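Local coordinates for protein 4-phosphoerythronate dehydrogenase (Lactobacillus jensenii, PDB 4PRK) that probably reduces pyruvate to D-lactate with NADH, and the reverse, as a Rossmann-fold D-lactate dehydrogenase of the D-2-hydroxyacid dehydrogenase family, at residues G150-G155 against D193-E198; K210-M215 against G236-T241; A222-D227 against H251-A256. All blocks are in the same frame, centred on the assembly; numbering follows the deposited sequence.

Contact 1. Residues G150-G155 against D193-E198; sequences GLIGVG and DTVLKE
Val195 points from helix 193-198 straight at strand 150-152, and one of its methyls does most of the touching. Its CG1, anti to the backbone N (chi1 167°), sits over the backbone of Gly150, 3.7 Å from Gly150 CA. The same methyl is 4.0 Å from Leu151 N. Gly150 brings no side chain to this face, and that is why a valine methyl can lie directly on the main chain. Two residues on, Ile152 leans back to meet it. Its CG1 branch stands beside its own backbone N, and a second turn at chi2 (-53°) carries CD1 over to Val195. The two side chains pass one another, running opposite ways, with Ile152 CD1 and Val195 CG1 pressed to 3.4 Å, tighter than usual for two carbons. This is strand-helix packing in the NAD-binding Rossmann domain: strand 148-152 runs into Gly153 and Gly155, which fit the GxGxxG turn that in such folds probably receives the dinucleotide, and helix 192-198 covers one face of the parallel sheet. The axes of 150-152 and 193-198 approach to 8.0 Å, directions 139° apart. Leu196 adds a looser touch, its CD2 lying 4.4 Å from Ile152 CD1, while its side chain also packs on Ile202 of the next strand. Leu151 points the other way, onto Val161 and Ala162 of helix 155-167.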
loop_
_atom_site.group_PDB
_atom_site.type_symbol
_atom_site.label_atom_id
_atom_site.label_comp_id
_atom_site.label_asym_id
_atom_site.label_seq_id
_atom_site.Cartn_x
_atom_site.Cartn_y
_atom_site.Cartn_z
ATOM N N GLY A 150 -0.480 -17.462 5.102
ATOM C CA GLY A 150 -1.565 -18.087 5.835
ATOM C C GLY A 150 -1.459 -17.774 7.288
ATOM O O GLY A 150 -0.418 -18.015 7.942
ATOM N N LEU A 151 -2.500 -17.174 7.787
ATOM C CA LEU A 151 -2.538 -16.738 9.178
ATOM C C LEU A 151 -3.472 -17.645 9.999
ATOM O O LEU A 151 -4.610 -17.839 9.604
ATOM C CB LEU A 151 -3.055 -15.295 9.256
ATOM C CG LEU A 151 -2.333 -14.209 8.454
ATOM C CD1 LEU A 151 -2.972 -12.876 8.866
ATOM C CD2 LEU A 151 -0.888 -14.165 8.814
ATOM N N ILE A 152 -3.017 -18.156 11.144
ATOM C CA ILE A 152 -3.887 -18.974 12.008
ATOM C C ILE A 152 -4.270 -18.123 13.179
ATOM O O ILE A 152 -3.472 -17.917 14.075
ATOM C CB ILE A 152 -3.191 -20.231 12.535
ATOM C CG1 ILE A 152 -2.589 -21.047 11.385
ATOM C CG2 ILE A 152 -4.213 -21.095 13.284
ATOM C CD1 ILE A 152 -3.589 -21.360 10.300
ATOM N N GLY A 153 -5.469 -17.579 13.166
ATOM C CA GLY A 153 -5.760 -16.433 14.028
ATOM C C GLY A 153 -5.384 -15.118 13.339
ATOM O O GLY A 153 -4.490 -15.071 12.502
ATOM N N VAL A 154 -6.093 -14.048 13.670
ATOM C CA VAL A 154 -5.753 -12.708 13.179
ATOM C C VAL A 154 -5.454 -11.765 14.351
ATOM O O VAL A 154 -4.290 -11.670 14.792
ATOM C CB VAL A 154 -6.882 -12.178 12.286
ATOM C CG1 VAL A 154 -6.533 -10.783 11.774
ATOM C CG2 VAL A 154 -7.114 -13.168 11.142
ATOM N N GLY A 155 -6.484 -11.134 14.926
ATOM C CA GLY A 155 -6.246 -10.158 15.993
ATOM C C GLY A 155 -5.539 -8.916 15.439
ATOM O O GLY A 155 -5.293 -8.780 14.196
ATOM N N ASP A 193 -7.901 -25.974 7.288
ATOM C CA ASP A 193 -7.179 -26.892 6.430
ATOM C C ASP A 193 -6.689 -26.273 5.120
ATOM O O ASP A 193 -5.588 -26.540 4.696
ATOM C CB ASP A 193 -7.921 -28.218 6.234
ATOM C CG ASP A 193 -9.251 -28.057 5.548
ATOM O OD1 ASP A 193 -9.818 -26.961 5.582
ATOM O OD2 ASP A 193 -9.741 -29.045 4.976
ATOM N N THR A 194 -7.510 -25.434 4.499
ATOM C CA THR A 194 -7.101 -24.702 3.306
ATOM C C THR A 194 -5.857 -23.854 3.561
ATOM O O THR A 194 -4.953 -23.805 2.767
ATOM C CB THR A 194 -8.230 -23.774 2.857
ATOM O OG1 THR A 194 -9.428 -24.528 2.771
ATOM C CG2 THR A 194 -7.939 -23.173 1.524
ATOM N N VAL A 195 -5.828 -23.199 4.702
ATOM C CA VAL A 195 -4.715 -22.312 5.057
ATOM C C VAL A 195 -3.410 -23.106 5.145
ATOM O O VAL A 195 -2.419 -22.716 4.517
ATOM C CB VAL A 195 -5.000 -21.542 6.373
ATOM C CG1 VAL A 195 -3.712 -20.879 6.908
ATOM C CG2 VAL A 195 -6.118 -20.505 6.166
ATOM N N LEU A 196 -3.399 -24.213 5.902
ATOM C CA LEU A 196 -2.214 -25.040 6.011
ATOM C C LEU A 196 -1.811 -25.623 4.678
ATOM O O LEU A 196 -0.632 -25.734 4.374
ATOM C CB LEU A 196 -2.445 -26.196 6.965
ATOM C CG LEU A 196 -2.671 -25.842 8.428
ATOM C CD1 LEU A 196 -2.756 -27.156 9.202
ATOM C CD2 LEU A 196 -1.537 -24.948 8.930
ATOM N N LYS A 197 -2.788 -25.966 3.858
ATOM C CA LYS A 197 -2.454 -26.572 2.570
ATOM C C LYS A 197 -1.942 -25.597 1.514
ATOM O O LYS A 197 -1.117 -25.970 0.710
ATOM C CB LYS A 197 -3.640 -27.374 2.025
ATOM C CG LYS A 197 -3.692 -28.821 2.545
ATOM C CD LYS A 197 -4.502 -28.974 3.822
ATOM C CE LYS A 197 -4.576 -30.410 4.312
ATOM N NZ LYS A 197 -5.792 -31.111 3.804
ATOM N N GLU A 198 -2.417 -24.354 1.506
ATOM C CA GLU A 198 -2.157 -23.451 0.407
ATOM C C GLU A 198 -1.132 -22.386 0.768
ATOM O O GLU A 198 -0.615 -21.692 -0.115
ATOM C CB GLU A 198 -3.435 -22.744 0.006
ATOM C CG GLU A 198 -4.637 -23.657 -0.159
ATOM C CD GLU A 198 -4.806 -24.169 -1.548
ATOM O OE1 GLU A 198 -4.078 -23.730 -2.451
ATOM O OE2 GLU A 198 -5.662 -25.045 -1.739
#

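Contact 2. Residues K210-M215 against G236-T241; sequences KSTENM and GELVDT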
loop_
_atom_site.group_PDB
_atom_site.type_symbol
_atom_site.label_atom_id
_atom_site.label_comp_id
_atom_site.label_asym_id
_atom_site.label_seq_id
_atom_site.Cartn_x
_atom_site.Cartn_y
_atom_site.Cartn_z
ATOM N N LYS A 210 -6.206 -24.006 26.605
ATOM C CA LYS A 210 -6.188 -25.449 26.704
ATOM C C LYS A 210 -6.428 -26.054 25.322
ATOM O O LYS A 210 -5.673 -26.909 24.880
ATOM C CB LYS A 210 -7.237 -25.916 27.691
ATOM C CG LYS A 210 -7.388 -27.433 27.803
ATOM C CD LYS A 210 -8.462 -27.796 28.846
ATOM C CE LYS A 210 -8.824 -29.278 28.875
ATOM N NZ LYS A 210 -10.224 -29.446 29.354
ATOM N N SER A 211 -7.444 -25.581 24.616
ATOM C CA SER A 211 -7.777 -26.168 23.346
ATOM C C SER A 211 -6.774 -25.921 22.221
ATOM O O SER A 211 -6.921 -26.541 21.171
ATOM C CB SER A 211 -9.107 -25.644 22.876
ATOM O OG SER A 211 -9.000 -24.253 22.615
ATOM N N THR A 212 -5.802 -25.017 22.397
ATOM C CA THR A 212 -4.860 -24.623 21.309
ATOM C C THR A 212 -3.406 -25.045 21.532
ATOM O O THR A 212 -2.537 -24.815 20.650
ATOM C CB THR A 212 -4.895 -23.086 21.017
ATOM O OG1 THR A 212 -4.437 -22.330 22.152
ATOM C CG2 THR A 212 -6.300 -22.656 20.630
ATOM N N GLU A 213 -3.145 -25.690 22.677
ATOM C CA GLU A 213 -1.820 -26.188 22.969
ATOM C C GLU A 213 -1.449 -27.270 21.948
ATOM O O GLU A 213 -2.282 -28.114 21.620
ATOM C CB GLU A 213 -1.757 -26.718 24.403
ATOM C CG GLU A 213 -0.340 -26.966 24.872
ATOM C CD GLU A 213 -0.278 -27.542 26.262
ATOM O OE1 GLU A 213 -1.309 -27.485 26.950
ATOM O OE2 GLU A 213 0.800 -28.036 26.663
ATOM N N ASN A 214 -0.227 -27.237 21.419
ATOM C CA ASN A 214 0.166 -28.117 20.267
ATOM C C ASN A 214 -0.849 -28.169 19.132
ATOM O O ASN A 214 -1.056 -29.189 18.470
ATOM C CB ASN A 214 0.498 -29.533 20.747
ATOM C CG ASN A 214 1.653 -29.523 21.698
ATOM O OD1 ASN A 214 2.740 -29.118 21.332
ATOM N ND2 ASN A 214 1.407 -29.864 22.940
ATOM N N MET A 215 -1.494 -27.043 18.900
ATOM C CA MET A 215 -2.340 -26.922 17.743
ATOM C C MET A 215 -1.573 -27.219 16.454
ATOM O O MET A 215 -2.163 -27.653 15.453
ATOM C CB MET A 215 -2.869 -25.501 17.738
ATOM C CG MET A 215 -3.245 -24.934 16.419
ATOM S SD MET A 215 -3.681 -23.211 16.679
ATOM C CE MET A 215 -2.232 -22.350 16.158
ATOM N N GLY A 236 4.856 -20.045 22.313
ATOM C CA GLY A 236 5.586 -21.270 22.003
ATOM C C GLY A 236 4.737 -22.536 22.090
ATOM O O GLY A 236 4.880 -23.454 21.281
ATOM N N GLU A 237 3.842 -22.595 23.071
ATOM C CA GLU A 237 3.152 -23.850 23.344
ATOM C C GLU A 237 2.109 -24.203 22.280
ATOM O O GLU A 237 1.479 -25.273 22.327
ATOM C CB GLU A 237 2.475 -23.796 24.706
ATOM C CG GLU A 237 3.443 -23.716 25.886
ATOM C CD GLU A 237 4.037 -22.330 26.093
ATOM O OE1 GLU A 237 3.626 -21.349 25.409
ATOM O OE2 GLU A 237 4.953 -22.261 26.926
ATOM N N LEU A 238 1.927 -23.311 21.315
ATOM C CA LEU A 238 1.062 -23.603 20.195
ATOM C C LEU A 238 1.663 -24.626 19.300
ATOM O O LEU A 238 0.949 -25.249 18.558
ATOM C CB LEU A 238 0.830 -22.362 19.351
ATOM C CG LEU A 238 0.126 -21.209 20.020
ATOM C CD1 LEU A 238 0.135 -20.064 19.016
ATOM C CD2 LEU A 238 -1.282 -21.616 20.413
ATOM N N VAL A 239 2.981 -24.751 19.334
ATOM C CA VAL A 239 3.722 -25.588 18.408
ATOM C C VAL A 239 4.409 -26.711 19.166
ATOM O O VAL A 239 5.086 -26.458 20.144
ATOM C CB VAL A 239 4.800 -24.774 17.698
ATOM C CG1 VAL A 239 5.687 -25.691 16.869
ATOM C CG2 VAL A 239 4.152 -23.687 16.825
ATOM N N ASP A 240 4.227 -27.939 18.691
ATOM C CA ASP A 240 4.934 -29.107 19.216
ATOM C C ASP A 240 6.351 -29.074 18.671
ATOM O O ASP A 240 6.582 -29.490 17.528
ATOM C CB ASP A 240 4.226 -30.406 18.737
ATOM C CG ASP A 240 4.913 -31.706 19.234
ATOM O OD1 ASP A 240 6.149 -31.792 19.412
ATOM O OD2 ASP A 240 4.180 -32.668 19.414
ATOM N N THR A 241 7.295 -28.657 19.504
ATOM C CA THR A 241 8.666 -28.501 19.096
ATOM C C THR A 241 9.380 -29.701 18.530
ATOM O O THR A 241 10.172 -29.583 17.587
ATOM C CB THR A 241 9.493 -28.019 20.256
ATOM O OG1 THR A 241 8.835 -26.888 20.850
ATOM C CG2 THR A 241 10.918 -27.651 19.768
HETATM O O HOH W 1 4.424 -27.397 22.591
#
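Leu238 and Asn214 meet where two loops of the Rossmann domain come together, both leaving the carboxyl ends of adjacent parallel strands, 201-204 and 229-232. Leu238, which gives up the most surface, closes the 3-10 segment 236-238. Its CB points away from residues 210-215, but with CG beside the backbone N (chi1 -63°) the CD2 branch swings round to rest on Thr212, 3.4 Å from Thr212 O. Leu238 runs alongside Thr212, its CD2 lying 3.7 Å from Thr212 OG1, a hydroxyl already bonded to Leu209 N and Pro207 O. At the other branch, CD1 makes only a loose contact with the methyl of Met215.

Asn214 sits at the third position of a beta turn closed by Met215 N to Thr212 O, close to type II, with positive phi. The turn presents the N-H of Asn214 to the 3-10 segment: Asn214 N donates to Glu237 O over 2.8 Å, nearly straight at 170° and in the carbonyl plane. Glu237 contributes chiefly through this carbonyl, which also receives a CA-H...O contact from Glu213. The Asn214 amide crosses Asp240 at a slant; Asp240 is the N-cap of helix 241-250, and its OD1 accepts a hydrogen bond from Ala243 N. Amide and carboxylate planes stand 58° apart, and Asn214 OD1 lies against the Asp240 backbone, 3.0 Å from Asp240 CA. A bridging water completes the join, donating to Asn214 OD1 at 2.7 Å and to Val239 O at 2.7 Å.

Contact 3. Residues A222-D227 against H251-A256; sequences AEMKND and HEIAAA
Two helix-to-strand turns of the Rossmann domain lie against each other here. Residues 222-227 finish helix 218-223 and lead to strand 229-232; residues 251-256 leave helix 241-250 through a Schellman motif, with His251 at positive phi, and enter the neighbouring strand 255-258. Asn226 and Glu252 bury the most surface. Glu252 bends at chi2 (-67°) and brings its carboxylate back alongside the Asn226 side chain; the two side chains run abreast, but the amide and carboxylate planes are almost perpendicular, 87° apart. Next to them the backbones meet closely. Asn226 CA aims its hydrogen at Glu252 O, 3.3 Å away and essentially in line (177° at the hydrogen), while Asn226 CB lies 3.8 Å from His251 O.

Further along, Ala254 points its methyl at the other turn and lays CB on the Asp227 carbonyl, 3.5 Å from Asp227 C. Met224, buried and with its chain extended beyond CG, runs beside Ile253, and Met224 SD touches Ile253 CG2 at 3.9 Å. Ile253 itself points away from this turn, toward Leu244 and Leu248 of helix 241-250. Lys225 also turns away, and its NZ forms a salt bridge with Asp200.

One approach is unfavourable: Lys225 O and Glu252 O, both acceptors, stand 3.4 Å apart. Asn226 O and Ala254 N come within 3.3 Å but lack the angle for a bond. Along the backbones, and where Met224, Asp227, Ile253 and Ala254 meet, the fit therefore rests on the CA-H...O contact and on apolar packing, and regular backbone pairing is taken up from Ala254 and Ala228 on.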
loop_
_atom_site.group_PDB
_atom_site.type_symbol
_atom_site.label_atom_id
_atom_site.label_comp_id
_atom_site.label_asym_id
_atom_site.label_seq_id
_atom_site.Cartn_x
_atom_site.Cartn_y
_atom_site.Cartn_z
ATOM N N ALA A 222 2.542 -32.314 8.415
ATOM C CA ALA A 222 2.371 -33.180 7.265
ATOM C C ALA A 222 1.451 -32.518 6.232
ATOM O O ALA A 222 1.606 -32.756 5.058
ATOM C CB ALA A 222 1.814 -34.526 7.682
ATOM N N GLU A 223 0.505 -31.698 6.669
ATOM C CA GLU A 223 -0.434 -31.045 5.753
ATOM C C GLU A 223 0.176 -29.856 5.002
ATOM O O GLU A 223 -0.347 -29.457 3.983
ATOM C CB GLU A 223 -1.685 -30.588 6.510
ATOM C CG GLU A 223 -2.574 -31.745 7.002
ATOM C CD GLU A 223 -3.653 -31.322 8.009
ATOM O OE1 GLU A 223 -3.326 -31.182 9.217
ATOM O OE2 GLU A 223 -4.842 -31.165 7.608
ATOM N N MET A 224 1.242 -29.250 5.528
ATOM C CA MET A 224 1.789 -28.026 4.952
ATOM C C MET A 224 2.581 -28.336 3.690
ATOM O O MET A 224 2.973 -29.488 3.450
ATOM C CB MET A 224 2.763 -27.390 5.924
ATOM C CG MET A 224 2.117 -26.726 7.107
ATOM S SD MET A 224 3.397 -26.326 8.297
ATOM C CE MET A 224 2.417 -26.367 9.788
ATOM N N LYS A 225 2.854 -27.318 2.886
ATOM C CA LYS A 225 3.689 -27.538 1.705
ATOM C C LYS A 225 5.134 -27.807 2.174
ATOM O O LYS A 225 5.565 -27.316 3.245
ATOM C CB LYS A 225 3.577 -26.325 0.778
ATOM C CG LYS A 225 2.147 -26.137 0.355
ATOM C CD LYS A 225 1.834 -24.769 -0.176
ATOM C CE LYS A 225 2.531 -24.508 -1.459
ATOM N NZ LYS A 225 1.807 -23.336 -2.042
ATOM N N ASN A 226 5.888 -28.574 1.412
ATOM C CA ASN A 226 7.222 -28.937 1.878
ATOM C C ASN A 226 8.225 -27.762 1.800
ATOM O O ASN A 226 9.259 -27.775 2.465
ATOM C CB ASN A 226 7.774 -30.158 1.168
ATOM C CG ASN A 226 6.921 -31.427 1.364
ATOM O OD1 ASN A 226 6.314 -31.725 2.421
ATOM N ND2 ASN A 226 6.922 -32.228 0.300
ATOM N N ASP A 227 7.926 -26.741 1.011
ATOM C CA ASP A 227 8.766 -25.516 1.026
ATOM C C ASP A 227 8.110 -24.415 1.890
ATOM O O ASP A 227 8.410 -23.267 1.719
ATOM C CB ASP A 227 9.124 -25.030 -0.403
ATOM C CG ASP A 227 7.952 -25.099 -1.358
ATOM O OD1 ASP A 227 6.841 -25.485 -0.914
ATOM O OD2 ASP A 227 8.112 -24.771 -2.559
ATOM N N HIS A 251 12.739 -32.170 6.056
ATOM C CA HIS A 251 12.506 -31.248 4.932
ATOM C C HIS A 251 11.039 -31.346 4.524
ATOM O O HIS A 251 10.675 -31.290 3.358
ATOM C CB HIS A 251 13.516 -31.508 3.776
ATOM C CG HIS A 251 14.967 -31.556 4.224
ATOM N ND1 HIS A 251 15.812 -30.466 4.170
ATOM C CD2 HIS A 251 15.719 -32.571 4.721
ATOM C CE1 HIS A 251 17.014 -30.797 4.615
ATOM N NE2 HIS A 251 16.985 -32.070 4.961
ATOM N N GLU A 252 10.185 -31.523 5.522
ATOM C CA GLU A 252 8.744 -31.499 5.298
ATOM C C GLU A 252 8.239 -30.072 5.418
ATOM O O GLU A 252 7.091 -29.807 5.077
ATOM C CB GLU A 252 8.031 -32.380 6.320
ATOM C CG GLU A 252 8.179 -33.853 6.036
ATOM C CD GLU A 252 7.477 -34.293 4.789
ATOM O OE1 GLU A 252 6.474 -33.659 4.298
ATOM O OE2 GLU A 252 7.967 -35.322 4.295
ATOM N N ILE A 253 9.087 -29.182 5.954
ATOM C CA ILE A 253 8.930 -27.708 5.775
ATOM C C ILE A 253 10.298 -27.144 5.446
ATOM O O ILE A 253 11.330 -27.808 5.685
ATOM C CB ILE A 253 8.378 -26.979 7.040
ATOM C CG1 ILE A 253 9.396 -27.009 8.175
ATOM C CG2 ILE A 253 7.025 -27.537 7.500
ATOM C CD1 ILE A 253 8.989 -26.161 9.372
ATOM N N ALA A 254 10.334 -25.920 4.932
ATOM C CA ALA A 254 11.601 -25.357 4.452
ATOM C C ALA A 254 12.370 -24.539 5.521
ATOM O O ALA A 254 13.598 -24.428 5.449
ATOM C CB ALA A 254 11.358 -24.515 3.215
ATOM N N ALA A 255 11.648 -24.021 6.532
ATOM C CA ALA A 255 12.189 -23.049 7.456
ATOM C C ALA A 255 11.210 -22.695 8.564
ATOM O O ALA A 255 10.017 -22.897 8.430
ATOM C CB ALA A 255 12.601 -21.769 6.712
ATOM N N ALA A 256 11.736 -22.086 9.631
ATOM C CA ALA A 256 10.919 -21.686 10.752
ATOM C C ALA A 256 11.548 -20.491 11.397
ATOM O O ALA A 256 12.760 -20.450 11.527
ATOM C CB ALA A 256 10.848 -22.814 11.769
#

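From the N terminus, contact 1 closes first: strand 148-152 is followed by the glycine turn, helix 155-167, strands 171-175 and 188-189, and helix 192-198, which folds back onto it. The chain then passes through strand 201-204 before contacts 2 and 3 open, in series with contact 1. Those two cross, their segments alternating along the chain, and strand 229-232 lies inside both loops. Contact 2 ties turns after strands 201-204 and 229-232; contact 3 joins turns leading into strands 229-232 and 255-258. Met215 CE reaches Ile152 CG2 of contact 1, and Lys225 CG packs on Lys197 O, while contacts 2 and 3 themselves stay about 7 Å apart at their nearest atoms.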